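Local coordinates for protein serine protease inhibitor (PDB 2PEF) that probably inhibits serine-type endopeptidases as a serpin from a thermophilic bacterium, captured here in its latent state, at residues A[10-15]-A[63-68]; A[200-205]-A[256-261]; A[139-144]-A[161-166]; A[194-199]-A[262-267]. All coordinates share one frame; numbering follows the deposited sequence. Where two conformers were deposited one is given.

Contact 1: residues A[10-15]-A[63-68]; sequences IYNTAD and KDISIE
The ammonium group of K63 and the carboxylate of D15 form a salt bridge, NZ to OD2 of D15 at 2.6 Å, with the nitrogen on the anti side of that oxygen and 23° out of the carboxylate plane. A long, flexible lysine suits this place: beyond CG its chain runs extended, carrying the charge from the backbone of the loop to the helix. N12, one turn earlier on the same helix, meets the loop through its amide: ND2 gives a hydrogen bond to D64 OD1 at 2.9 Å, bent to 140° at the hydrogen, with the acceptor in the amide plane. The amide and carboxylate planes stand 59° apart. D64 also salt-bridges K8 through OD2, and ND2 has a weak second bond to G62 O. The arrangement ties helix 7-22, near the N-terminus of the serpin fold, to the linker joining helices 51-62 and 67-80; K63, with positive phi, is where the chain leaves the first of these. Were N12 a leucine, D64 OD1 would probably lose its amide donor and face a methyl instead. Around the polar bonds, the methylene CD of K63 lies 3.5 Å from N12 OD1, while I65 CD1 packs 3.5 Å from N12 ND2. Turned inward from the loop, I65 also touches L70 and Y73 of helix 67-80.

Contact 2: residues A[200-205]-A[256-261]; sequences EENLYI and ITLVRA
Backbone hydrogen bonds join E201 and V259 in both directions, as in an antiparallel hydrogen-bonded pair. E201 N reaches V259 O at 2.9 Å, nearly straight at 166°; the return bond, V259 N to E201 O, is 2.8 Å long. The bond from T257 N to N202 O, at 3.2 Å, is longer, consistent with the corner the chain turns at N202. Alpha hydrogens add CA-H...O contacts, among them E200 CA to V259 O and L258 CA to E201 O.

Apolar contacts gather at the corner and continue along the pairing. Y204 CB sits 3.5 Å from T257 CG2 and, in the conformer given for V259, 3.6 Å from V259 CG2. CG of Y204 is anti to the backbone N (chi1 -176°), which carries the ring across V259 at about a right angle. L203 and I256 lie side by side, CD2 to CG1. L258 CD1 rests between N202 OD1 and the side chain of E200, meeting both its CB and OE1, while E201 CG packs on the small A261 CB.

The charged groups are paired through water and through neighbouring residues. A water, 2.7 Å from E200 OE2, donates to that oxygen and accepts from R260 NH1, bridging two groups too far apart for direct pairing. E201 turns its carboxylate to S199 and K215.

Residues 200-201 pair antiparallel with 256-261, whereas after the corner 203-205 runs nearly perpendicular to that strand, at 86°: here a strand of serpin sheet C, 191-201, passes into the first strand of sheet B, 203-207.

Contact 3: residues A[139-144]-A[161-166]; sequences SKTNGM and INAVAF
M144 reaches the strand through the far end of its chain. CB points toward residues 161-166, and CG stands anti to the carbonyl carbon; the chain runs straight through chi2 (-179°) to SD and bends at chi3 (-85°), which turns the methyl inward. Of these atoms CE alone comes within contact distance, 3.9 Å from A165 CB and 4.0 Å from F166 O. A flexible, unbranched thioether suits such a place, since it can fold over a small residue. A165 CB is the shared target of the helix end and the turn: K140 O approaches to 3.5 Å, and N142 ND2 to 3.8 Å. In serpin terms the end of helix F, 127-140, lies on the third strand of sheet A, 158-169; the neighbouring strand 322-331, whose K324 M144 touches, fits the reactive loop inserted in the latent state. The helix finishes in a Schellman motif with N142 as the C-prime residue, its positive phi reversing the chain, and a type I' beta turn runs from T141 to M144. A163 and A165 keep this side of the strand low enough for the helix end to come close. K140 CB and T141 CG2 each stand 3.9 Å from A163 CB. The hydroxyl of T141 spans the helix end, bonding V137 O of the last helical turn and I145 N beyond the beta turn, while the K140 chain bends at chi2 and makes its contact through CB.

Contact 4: residues A[194-199]-A[262-267]; sequences VEFMNS and SLPKFK
The ring of F196 has P264 CB over one face, 3.7 Å from the ring centroid and 16° off its normal, a CH-pi contact displaced toward the rim. S262 OG lies at the edge of the same ring, 3.4 Å from CD2, and V194 O is also at the edge, in plane. Proline suits the position: its rigid ring offers polarised C-H groups to the aromatic face, and F196 with P264 is a non-hydrogen-bonded pair that needs no N-H. These strands, 191-201 and 255-273, run antiparallel within sheet C of the serpin fold. M197 and L263 form the hydrogen-bonded pair: M197 N to L263 O is 2.7 Å, and L263 N to M197 O is 2.9 Å. Beyond the proline, K265 N reaches E195 O at 3.0 Å, while its extended side chain lies alongside E195 and sets NZ 2.9 Å from OE1, above the carboxylate plane. NZ also salt-bridges E320. With a methionine in place of K265, E195 and E320 would probably lose the cation they share. Nearer the backbone, K265 CG meets the sulfur SD of M197 at 3.6 Å, the two side chains crossing at about a right angle.

How the contacts relate
Along the chain contact 1 closes first, then contact 3, while contact 2 is nested inside the loop that contact 4 closes. Contacts 2 and 4 share strands 191-201 and 255-273, with centres 16 Å apart; they touch where A261 N probably bonds S199 O at 2.8 Å, and contact 2 goes on into strand 203-207. Contact 3 lies on a different strand, 158-169, its centre 25 Å from that of contact 4. Contact 1, a helix tied to an interhelical loop, has its centre 36 Å from contact 4's, across the chain's centre. Contact 3 thus sits on the sheet that takes up the extra strand in latent serpins, contacts 2 and 4 in sheet C and at its corner.

Contact 1: residues A[10-15]-A[63-68]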
loop_
_atom_site.group_PDB
_atom_site.type_symbol
_atom_site.label_atom_id
_atom_site.label_comp_id
_atom_site.label_asym_id
_atom_site.label_seq_id
_atom_site.Cartn_x
_atom_site.Cartn_y
_atom_site.Cartn_z
ATOM N N ILE A 10 -1.169 -16.442 -0.811
ATOM C CA ILE A 10 -1.458 -15.620 -1.987
ATOM C C ILE A 10 -2.939 -15.218 -2.040
ATOM O O ILE A 10 -3.258 -14.027 -2.095
ATOM C CB ILE A 10 -1.004 -16.295 -3.308
ATOM C CG1 ILE A 10 0.523 -16.446 -3.321
ATOM C CG2 ILE A 10 -1.474 -15.487 -4.520
ATOM C CD1 ILE A 10 1.075 -17.298 -4.452
ATOM N N TYR A 11 -3.839 -16.197 -2.005
ATOM C CA TYR A 11 -5.260 -15.881 -2.163
ATOM C C TYR A 11 -5.878 -15.178 -0.949
ATOM O O TYR A 11 -6.739 -14.313 -1.114
ATOM C CB TYR A 11 -6.069 -17.095 -2.629
ATOM C CG TYR A 11 -5.922 -17.357 -4.120
ATOM C CD1 TYR A 11 -5.032 -18.320 -4.592
ATOM C CD2 TYR A 11 -6.657 -16.622 -5.054
ATOM C CE1 TYR A 11 -4.887 -18.560 -5.954
ATOM C CE2 TYR A 11 -6.516 -16.852 -6.425
ATOM C CZ TYR A 11 -5.628 -17.820 -6.865
ATOM O OH TYR A 11 -5.482 -18.059 -8.213
ATOM N N ASN A 12 -5.420 -15.513 0.255
ATOM C CA ASN A 12 -5.850 -14.781 1.451
ATOM C C ASN A 12 -5.370 -13.325 1.438
ATOM O O ASN A 12 -6.138 -12.413 1.740
ATOM C CB ASN A 12 -5.415 -15.491 2.739
ATOM C CG ASN A 12 -6.268 -16.713 3.054
ATOM O OD1 ASN A 12 -6.972 -17.243 2.188
ATOM N ND2 ASN A 12 -6.216 -17.158 4.304
ATOM N N THR A 13 -4.116 -13.112 1.048
ATOM C CA THR A 13 -3.548 -11.762 0.989
ATOM C C THR A 13 -4.184 -10.962 -0.147
ATOM O O THR A 13 -4.437 -9.763 0.003
ATOM C CB THR A 13 -2.004 -11.805 0.897
ATOM O OG1 THR A 13 -1.501 -12.527 2.027
ATOM C CG2 THR A 13 -1.397 -10.399 0.887
ATOM N N ALA A 14 -4.482 -11.642 -1.256
ATOM C CA ALA A 14 -5.186 -11.034 -2.385
ATOM C C ALA A 14 -6.552 -10.511 -1.951
ATOM O O ALA A 14 -6.921 -9.386 -2.301
ATOM C CB ALA A 14 -5.324 -12.026 -3.540
ATOM N N ASP A 15 -7.289 -11.322 -1.181
ATOM C CA ASP A 15 -8.591 -10.910 -0.636
ATOM C C ASP A 15 -8.483 -9.665 0.248
ATOM O O ASP A 15 -9.257 -8.720 0.088
ATOM C CB ASP A 15 -9.261 -12.059 0.126
ATOM C CG ASP A 15 -10.112 -12.950 -0.776
ATOM O OD1 ASP A 15 -10.167 -12.706 -1.999
ATOM O OD2 ASP A 15 -10.738 -13.899 -0.258
ATOM N N LYS A 63 -7.669 -14.090 7.535
ATOM C CA LYS A 63 -8.815 -15.009 7.631
ATOM C C LYS A 63 -8.561 -16.129 8.644
ATOM O O LYS A 63 -8.722 -15.935 9.851
ATOM C CB LYS A 63 -9.172 -15.606 6.264
ATOM C CG LYS A 63 -9.524 -14.607 5.185
ATOM C CD LYS A 63 -9.418 -15.291 3.843
ATOM C CE LYS A 63 -10.334 -14.695 2.812
ATOM N NZ LYS A 63 -10.364 -15.599 1.634
ATOM N N ASP A 64 -8.143 -17.289 8.142
ATOM C CA ASP A 64 -7.886 -18.462 8.978
ATOM C C ASP A 64 -6.417 -18.590 9.394
ATOM O O ASP A 64 -6.054 -19.505 10.141
ATOM C CB ASP A 64 -8.355 -19.736 8.265
ATOM C CG ASP A 64 -7.605 -20.000 6.966
ATOM O OD1 ASP A 64 -7.249 -19.036 6.255
ATOM O OD2 ASP A 64 -7.386 -21.188 6.650
ATOM N N ILE A 65 -5.579 -17.676 8.912
ATOM C CA ILE A 65 -4.155 -17.684 9.245
ATOM C C ILE A 65 -3.921 -17.017 10.601
ATOM O O ILE A 65 -4.369 -15.892 10.836
ATOM C CB ILE A 65 -3.294 -16.998 8.145
ATOM C CG1 ILE A 65 -3.541 -17.655 6.781
ATOM C CG2 ILE A 65 -1.805 -17.050 8.507
ATOM C CD1 ILE A 65 -2.944 -16.910 5.609
ATOM N N SER A 66 -3.222 -17.725 11.487
ATOM C CA SER A 66 -2.872 -17.204 12.809
ATOM C C SER A 66 -1.748 -16.176 12.689
ATOM O O SER A 66 -1.040 -16.144 11.679
ATOM C CB SER A 66 -2.423 -18.342 13.719
ATOM O OG SER A 66 -1.126 -18.793 13.363
ATOM N N ILE A 67 -1.572 -15.346 13.716
ATOM C CA ILE A 67 -0.529 -14.310 13.680
ATOM C C ILE A 67 0.881 -14.912 13.621
ATOM O O ILE A 67 1.748 -14.401 12.907
ATOM C CB ILE A 67 -0.669 -13.252 14.828
ATOM C CG1 ILE A 67 0.263 -12.052 14.596
ATOM C CG2 ILE A 67 -0.447 -13.874 16.208
ATOM C CD1 ILE A 67 0.074 -11.338 13.252
ATOM N N GLU A 68 1.093 -16.008 14.351
ATOM C CA GLU A 68 2.365 -16.728 14.309
ATOM C C GLU A 68 2.730 -17.127 12.881
ATOM O O GLU A 68 3.864 -16.923 12.447
ATOM C CB GLU A 68 2.317 -17.965 15.207
#

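Contact 2: residues A[200-205]-A[256-261]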
loop_
_atom_site.group_PDB
_atom_site.type_symbol
_atom_site.label_atom_id
_atom_site.label_comp_id
_atom_site.label_asym_id
_atom_site.label_seq_id
_atom_site.Cartn_x
_atom_site.Cartn_y
_atom_site.Cartn_z
ATOM N N GLU A 200 4.407 -1.081 -27.349
ATOM C CA GLU A 200 3.848 -2.370 -27.705
ATOM C C GLU A 200 3.987 -3.275 -26.504
ATOM O O GLU A 200 5.090 -3.468 -25.984
ATOM C CB GLU A 200 4.589 -2.988 -28.883
ATOM C CG GLU A 200 4.276 -2.354 -30.213
ATOM C CD GLU A 200 5.196 -2.837 -31.309
ATOM O OE1 GLU A 200 5.932 -3.829 -31.092
ATOM O OE2 GLU A 200 5.178 -2.219 -32.392
ATOM N N GLU A 201 2.866 -3.823 -26.055
ATOM C CA GLU A 201 2.891 -4.763 -24.942
ATOM C C GLU A 201 2.449 -6.141 -25.404
ATOM O O GLU A 201 1.863 -6.281 -26.478
ATOM C CB GLU A 201 2.052 -4.249 -23.767
ATOM C CG GLU A 201 2.501 -2.889 -23.220
ATOM C CD GLU A 201 3.974 -2.829 -22.815
ATOM O OE1 GLU A 201 4.581 -3.872 -22.462
ATOM O OE2 GLU A 201 4.524 -1.710 -22.847
ATOM N N ASN A 202 2.760 -7.162 -24.606
ATOM C CA ASN A 202 2.535 -8.541 -25.021
ATOM C C ASN A 202 1.636 -9.360 -24.098
ATOM O O ASN A 202 1.545 -10.585 -24.220
ATOM C CB ASN A 202 3.875 -9.222 -25.289
ATOM C CG ASN A 202 4.514 -8.719 -26.562
ATOM O OD1 ASN A 202 4.113 -9.106 -27.659
ATOM N ND2 ASN A 202 5.499 -7.837 -26.427
ATOM N N LEU A 203 0.949 -8.659 -23.200
ATOM C CA LEU A 203 -0.065 -9.260 -22.352
ATOM C C LEU A 203 -1.291 -8.374 -22.394
ATOM O O LEU A 203 -1.214 -7.187 -22.069
ATOM C CB LEU A 203 0.436 -9.408 -20.916
ATOM C CG LEU A 203 1.401 -10.555 -20.616
ATOM C CD1 LEU A 203 1.762 -10.522 -19.147
ATOM C CD2 LEU A 203 0.815 -11.919 -20.991
ATOM N N TYR A 204 -2.408 -8.960 -22.822
ATOM C CA TYR A 204 -3.663 -8.245 -23.000
ATOM C C TYR A 204 -4.692 -8.709 -21.984
ATOM O O TYR A 204 -5.028 -9.896 -21.922
ATOM C CB TYR A 204 -4.195 -8.497 -24.408
ATOM C CG TYR A 204 -5.452 -7.735 -24.781
ATOM C CD1 TYR A 204 -5.513 -6.341 -24.685
ATOM C CD2 TYR A 204 -6.566 -8.408 -25.279
ATOM C CE1 TYR A 204 -6.664 -5.643 -25.056
ATOM C CE2 TYR A 204 -7.718 -7.721 -25.650
ATOM C CZ TYR A 204 -7.763 -6.344 -25.539
ATOM O OH TYR A 204 -8.915 -5.685 -25.916
ATOM N N ILE A 205 -5.189 -7.768 -21.185
ATOM C CA ILE A 205 -6.235 -8.063 -20.219
ATOM C C ILE A 205 -7.577 -7.891 -20.914
ATOM O O ILE A 205 -7.827 -6.868 -21.557
ATOM C CB ILE A 205 -6.131 -7.147 -18.975
ATOM C CG1 ILE A 205 -4.889 -7.512 -18.159
ATOM C CG2 ILE A 205 -7.387 -7.240 -18.105
ATOM C CD1 ILE A 205 -4.428 -6.419 -17.232
ATOM N N ILE A 256 -1.392 -13.719 -24.269
ATOM C CA ILE A 256 -0.111 -13.419 -24.883
ATOM C C ILE A 256 -0.385 -13.020 -26.323
ATOM O O ILE A 256 -0.642 -13.866 -27.185
ATOM C CB ILE A 256 0.870 -14.612 -24.803
ATOM C CG1 ILE A 256 1.028 -15.063 -23.345
ATOM C CG2 ILE A 256 2.219 -14.237 -25.415
ATOM C CD1 ILE A 256 1.678 -16.417 -23.187
ATOM N N THR A 257 -0.352 -11.710 -26.551
ATOM C CA THR A 257 -0.721 -11.104 -27.821
ATOM C C THR A 257 -0.223 -9.662 -27.841
ATOM O O THR A 257 -0.136 -9.006 -26.790
ATOM C CB THR A 257 -2.260 -11.170 -28.082
ATOM O OG1 THR A 257 -2.590 -10.464 -29.285
ATOM C CG2 THR A 257 -3.050 -10.581 -26.925
ATOM N N LEU A 258 0.099 -9.177 -29.036
ATOM C CA LEU A 258 0.610 -7.821 -29.225
ATOM C C LEU A 258 -0.503 -6.797 -29.049
ATOM O O LEU A 258 -1.583 -6.930 -29.642
ATOM C CB LEU A 258 1.250 -7.677 -30.614
ATOM C CG LEU A 258 2.115 -6.441 -30.909
ATOM C CD1 LEU A 258 3.409 -6.420 -30.091
ATOM C CD2 LEU A 258 2.425 -6.329 -32.396
ATOM N N VAL A 259 -0.223 -5.790 -28.219
ATOM C CA VAL A 259 -1.168 -4.717 -27.862
ATOM C C VAL A 259 -0.522 -3.348 -28.097
ATOM O O VAL A 259 0.612 -3.134 -27.669
ATOM C CB VAL A 259 -1.537 -4.791 -26.346
ATOM C CG1 VAL A 259 -2.649 -3.804 -25.992
ATOM C CG2 VAL A 259 -1.926 -6.203 -25.938
ATOM N N ARG A 260 -1.245 -2.428 -28.726
ATOM C CA ARG A 260 -0.786 -1.054 -28.834
ATOM C C ARG A 260 -1.274 -0.314 -27.594
ATOM O O ARG A 260 -2.471 -0.035 -27.456
ATOM C CB ARG A 260 -1.315 -0.409 -30.116
ATOM C CG ARG A 260 -0.796 0.986 -30.347
ATOM C CD ARG A 260 -1.005 1.453 -31.778
ATOM N NE ARG A 260 -0.165 2.616 -32.035
ATOM C CZ ARG A 260 1.086 2.554 -32.483
ATOM N NH1 ARG A 260 1.652 1.380 -32.755
ATOM N NH2 ARG A 260 1.774 3.670 -32.660
ATOM N N ALA A 261 -0.341 -0.015 -26.692
ATOM C CA ALA A 261 -0.674 0.554 -25.385
ATOM C C ALA A 261 -0.340 2.034 -25.294
ATOM O O ALA A 261 0.618 2.506 -25.908
ATOM C CB ALA A 261 0.039 -0.212 -24.281
HETATM O O HOH W 1 4.620 0.464 -32.499
#

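Contact 3: residues A[139-144]-A[161-166]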
loop_
_atom_site.group_PDB
_atom_site.type_symbol
_atom_site.label_atom_id
_atom_site.label_comp_id
_atom_site.label_asym_id
_atom_site.label_seq_id
_atom_site.Cartn_x
_atom_site.Cartn_y
_atom_site.Cartn_z
ATOM N N SER A 139 13.636 9.312 4.863
ATOM C CA SER A 139 14.773 8.473 4.467
ATOM C C SER A 139 14.321 7.150 3.846
ATOM O O SER A 139 14.837 6.734 2.801
ATOM C CB SER A 139 15.684 8.190 5.664
ATOM O OG SER A 139 16.705 7.268 5.307
ATOM N N LYS A 140 13.359 6.500 4.495
ATOM C CA LYS A 140 12.924 5.160 4.097
ATOM C C LYS A 140 12.059 5.143 2.836
ATOM O O LYS A 140 11.865 4.084 2.224
ATOM C CB LYS A 140 12.211 4.452 5.260
ATOM C CG LYS A 140 13.031 4.333 6.548
ATOM C CD LYS A 140 14.350 3.605 6.334
ATOM C CE LYS A 140 15.078 3.389 7.646
ATOM N NZ LYS A 140 16.481 2.943 7.417
ATOM N N THR A 141 11.526 6.306 2.459
ATOM C CA THR A 141 10.762 6.444 1.218
ATOM C C THR A 141 11.556 7.213 0.161
ATOM O O THR A 141 10.994 7.674 -0.833
ATOM C CB THR A 141 9.394 7.150 1.434
ATOM O OG1 THR A 141 9.608 8.510 1.835
ATOM C CG2 THR A 141 8.555 6.425 2.480
ATOM N N ASN A 142 12.863 7.341 0.380
ATOM C CA ASN A 142 13.735 8.114 -0.510
ATOM C C ASN A 142 13.099 9.446 -0.931
ATOM O O ASN A 142 13.087 9.810 -2.110
ATOM C CB ASN A 142 14.168 7.268 -1.718
ATOM C CG ASN A 142 14.821 5.954 -1.305
ATOM O OD1 ASN A 142 15.727 5.932 -0.472
ATOM N ND2 ASN A 142 14.355 4.854 -1.883
ATOM N N GLY A 143 12.556 10.152 0.057
ATOM C CA GLY A 143 11.994 11.485 -0.141
ATOM C C GLY A 143 10.597 11.552 -0.730
ATOM O O GLY A 143 10.047 12.646 -0.888
ATOM N N MET A 144 10.018 10.397 -1.061
ATOM C CA MET A 144 8.684 10.355 -1.673
ATOM C C MET A 144 7.578 10.777 -0.712
ATOM O O MET A 144 6.606 11.409 -1.118
ATOM C CB MET A 144 8.393 8.972 -2.253
ATOM C CG MET A 144 9.147 8.700 -3.545
ATOM S SD MET A 144 8.786 7.085 -4.251
ATOM C CE MET A 144 9.942 6.046 -3.363
ATOM N N ILE A 161 5.088 2.071 12.586
ATOM C CA ILE A 161 5.158 2.656 11.250
ATOM C C ILE A 161 5.821 1.699 10.275
ATOM O O ILE A 161 6.868 1.122 10.573
ATOM C CB ILE A 161 5.930 4.012 11.238
ATOM C CG1 ILE A 161 5.331 4.995 12.253
ATOM C CG2 ILE A 161 5.915 4.626 9.831
ATOM C CD1 ILE A 161 6.177 6.222 12.523
ATOM N N ASN A 162 5.197 1.531 9.113
ATOM C CA ASN A 162 5.847 0.874 7.988
ATOM C C ASN A 162 6.059 1.842 6.830
ATOM O O ASN A 162 5.234 2.721 6.597
ATOM C CB ASN A 162 5.018 -0.314 7.511
ATOM C CG ASN A 162 5.467 -0.823 6.157
ATOM O OD1 ASN A 162 5.018 -0.332 5.126
ATOM N ND2 ASN A 162 6.374 -1.794 6.155
ATOM N N ALA A 163 7.163 1.661 6.110
ATOM C CA ALA A 163 7.408 2.358 4.851
ATOM C C ALA A 163 7.808 1.384 3.748
ATOM O O ALA A 163 8.551 0.429 3.984
ATOM C CB ALA A 163 8.471 3.435 5.024
ATOM N N VAL A 164 7.285 1.627 2.548
ATOM C CA VAL A 164 7.641 0.869 1.349
ATOM C C VAL A 164 8.113 1.858 0.287
ATOM O O VAL A 164 7.461 2.884 0.064
ATOM C CB VAL A 164 6.435 0.045 0.819
ATOM C CG1 VAL A 164 6.740 -0.567 -0.555
ATOM C CG2 VAL A 164 6.059 -1.040 1.794
ATOM N N ALA A 165 9.252 1.565 -0.350
ATOM C CA ALA A 165 9.772 2.406 -1.430
ATOM C C ALA A 165 10.034 1.572 -2.681
ATOM O O ALA A 165 10.782 0.600 -2.630
ATOM C CB ALA A 165 11.046 3.117 -0.988
ATOM N N PHE A 166 9.402 1.958 -3.788
ATOM C CA PHE A 166 9.525 1.251 -5.069
ATOM C C PHE A 166 10.127 2.189 -6.112
ATOM O O PHE A 166 9.694 3.333 -6.246
ATOM C CB PHE A 166 8.145 0.755 -5.519
ATOM C CG PHE A 166 8.141 0.036 -6.846
ATOM C CD1 PHE A 166 8.445 -1.321 -6.922
ATOM C CD2 PHE A 166 7.792 0.712 -8.012
ATOM C CE1 PHE A 166 8.427 -1.990 -8.140
ATOM C CE2 PHE A 166 7.767 0.052 -9.237
ATOM C CZ PHE A 166 8.090 -1.298 -9.301
#

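Contact 4: residues A[194-199]-A[262-267]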
loop_
_atom_site.group_PDB
_atom_site.type_symbol
_atom_site.label_atom_id
_atom_site.label_comp_id
_atom_site.label_asym_id
_atom_site.label_seq_id
_atom_site.Cartn_x
_atom_site.Cartn_y
_atom_site.Cartn_z
ATOM N N VAL A 194 -0.808 17.213 -21.875
ATOM C CA VAL A 194 -0.433 16.044 -21.087
ATOM C C VAL A 194 0.324 15.071 -21.986
ATOM O O VAL A 194 -0.104 14.788 -23.105
ATOM C CB VAL A 194 -1.672 15.332 -20.484
ATOM C CG1 VAL A 194 -1.252 14.095 -19.701
ATOM C CG2 VAL A 194 -2.472 16.283 -19.594
ATOM N N GLU A 195 1.445 14.557 -21.490
ATOM C CA GLU A 195 2.243 13.621 -22.260
ATOM C C GLU A 195 1.736 12.195 -22.088
ATOM O O GLU A 195 1.540 11.722 -20.965
ATOM C CB GLU A 195 3.722 13.731 -21.888
ATOM C CG GLU A 195 4.422 14.920 -22.537
ATOM C CD GLU A 195 5.932 14.895 -22.355
ATOM O OE1 GLU A 195 6.400 14.850 -21.197
ATOM O OE2 GLU A 195 6.655 14.931 -23.376
ATOM N N PHE A 196 1.507 11.535 -23.219
ATOM C CA PHE A 196 1.087 10.144 -23.252
ATOM C C PHE A 196 2.182 9.294 -23.876
ATOM O O PHE A 196 2.892 9.736 -24.778
ATOM C CB PHE A 196 -0.224 9.994 -24.019
ATOM C CG PHE A 196 -1.445 10.224 -23.176
ATOM C CD1 PHE A 196 -1.810 11.511 -22.789
ATOM C CD2 PHE A 196 -2.229 9.154 -22.770
ATOM C CE1 PHE A 196 -2.947 11.725 -22.006
ATOM C CE2 PHE A 196 -3.374 9.357 -21.984
ATOM C CZ PHE A 196 -3.730 10.646 -21.606
ATOM N N MET A 197 2.324 8.076 -23.375
ATOM C CA MET A 197 3.463 7.242 -23.726
ATOM C C MET A 197 3.002 5.970 -24.435
ATOM O O MET A 197 2.245 5.172 -23.873
ATOM C CB MET A 197 4.281 6.910 -22.474
ATOM C CG MET A 197 4.627 8.119 -21.595
ATOM S SD MET A 197 5.730 7.740 -20.216
ATOM C CE MET A 197 4.697 6.693 -19.191
ATOM N N ASN A 198 3.466 5.805 -25.672
ATOM C CA ASN A 198 3.080 4.691 -26.538
ATOM C C ASN A 198 4.066 3.543 -26.456
ATOM O O ASN A 198 5.283 3.754 -26.496
ATOM C CB ASN A 198 3.020 5.146 -27.997
ATOM C CG ASN A 198 1.884 6.109 -28.277
ATOM O OD1 ASN A 198 0.910 6.188 -27.532
ATOM N ND2 ASN A 198 2.003 6.842 -29.381
ATOM N N SER A 199 3.532 2.328 -26.366
ATOM C CA SER A 199 4.352 1.123 -26.374
ATOM C C SER A 199 3.633 -0.051 -27.022
ATOM O O SER A 199 2.416 -0.021 -27.233
ATOM C CB SER A 199 4.751 0.744 -24.947
ATOM O OG SER A 199 3.601 0.463 -24.169
ATOM N N SER A 262 -1.149 2.757 -24.528
ATOM C CA SER A 262 -0.923 4.170 -24.270
ATOM C C SER A 262 -1.127 4.449 -22.787
ATOM O O SER A 262 -2.170 4.114 -22.219
ATOM C CB SER A 262 -1.855 5.029 -25.125
ATOM O OG SER A 262 -1.834 6.383 -24.712
ATOM N N LEU A 263 -0.118 5.064 -22.177
ATOM C CA LEU A 263 -0.129 5.362 -20.754
ATOM C C LEU A 263 0.260 6.819 -20.528
ATOM O O LEU A 263 1.301 7.267 -21.005
ATOM C CB LEU A 263 0.845 4.438 -20.014
ATOM C CG LEU A 263 0.921 4.512 -18.488
ATOM C CD1 LEU A 263 -0.390 4.046 -17.856
ATOM C CD2 LEU A 263 2.086 3.673 -17.983
ATOM N N PRO A 264 -0.585 7.580 -19.805
ATOM C CA PRO A 264 -0.143 8.950 -19.549
ATOM C C PRO A 264 0.953 8.973 -18.495
ATOM O O PRO A 264 0.987 8.108 -17.619
ATOM C CB PRO A 264 -1.393 9.620 -18.970
ATOM C CG PRO A 264 -2.150 8.494 -18.324
ATOM C CD PRO A 264 -1.907 7.303 -19.209
ATOM N N LYS A 265 1.838 9.960 -18.572
ATOM C CA LYS A 265 2.687 10.267 -17.429
ATOM C C LYS A 265 1.760 10.774 -16.331
ATOM O O LYS A 265 0.862 11.587 -16.591
ATOM C CB LYS A 265 3.717 11.332 -17.786
ATOM C CG LYS A 265 4.721 10.888 -18.829
ATOM C CD LYS A 265 5.885 11.863 -18.933
ATOM C CE LYS A 265 6.782 11.516 -20.110
ATOM N NZ LYS A 265 7.850 12.537 -20.319
ATOM N N PHE A 266 1.944 10.285 -15.110
ATOM C CA PHE A 266 1.138 10.792 -13.994
ATOM C C PHE A 266 1.876 10.776 -12.669
ATOM O O PHE A 266 2.775 9.963 -12.456
ATOM C CB PHE A 266 -0.235 10.097 -13.903
ATOM C CG PHE A 266 -0.181 8.639 -13.528
ATOM C CD1 PHE A 266 -0.226 8.252 -12.193
ATOM C CD2 PHE A 266 -0.112 7.653 -14.508
ATOM C CE1 PHE A 266 -0.187 6.907 -11.831
ATOM C CE2 PHE A 266 -0.072 6.297 -14.153
ATOM C CZ PHE A 266 -0.114 5.928 -12.813
ATOM N N LYS A 267 1.480 11.695 -11.795
ATOM C CA LYS A 267 2.098 11.867 -10.494
ATOM C C LYS A 267 1.059 12.429 -9.544
ATOM O O LYS A 267 0.396 13.421 -9.857
ATOM C CB LYS A 267 3.290 12.825 -10.596
ATOM C CG LYS A 267 4.080 12.991 -9.310
ATOM C CD LYS A 267 5.176 14.032 -9.464
ATOM N NZ LYS A 267 8.826 12.309 -9.594
#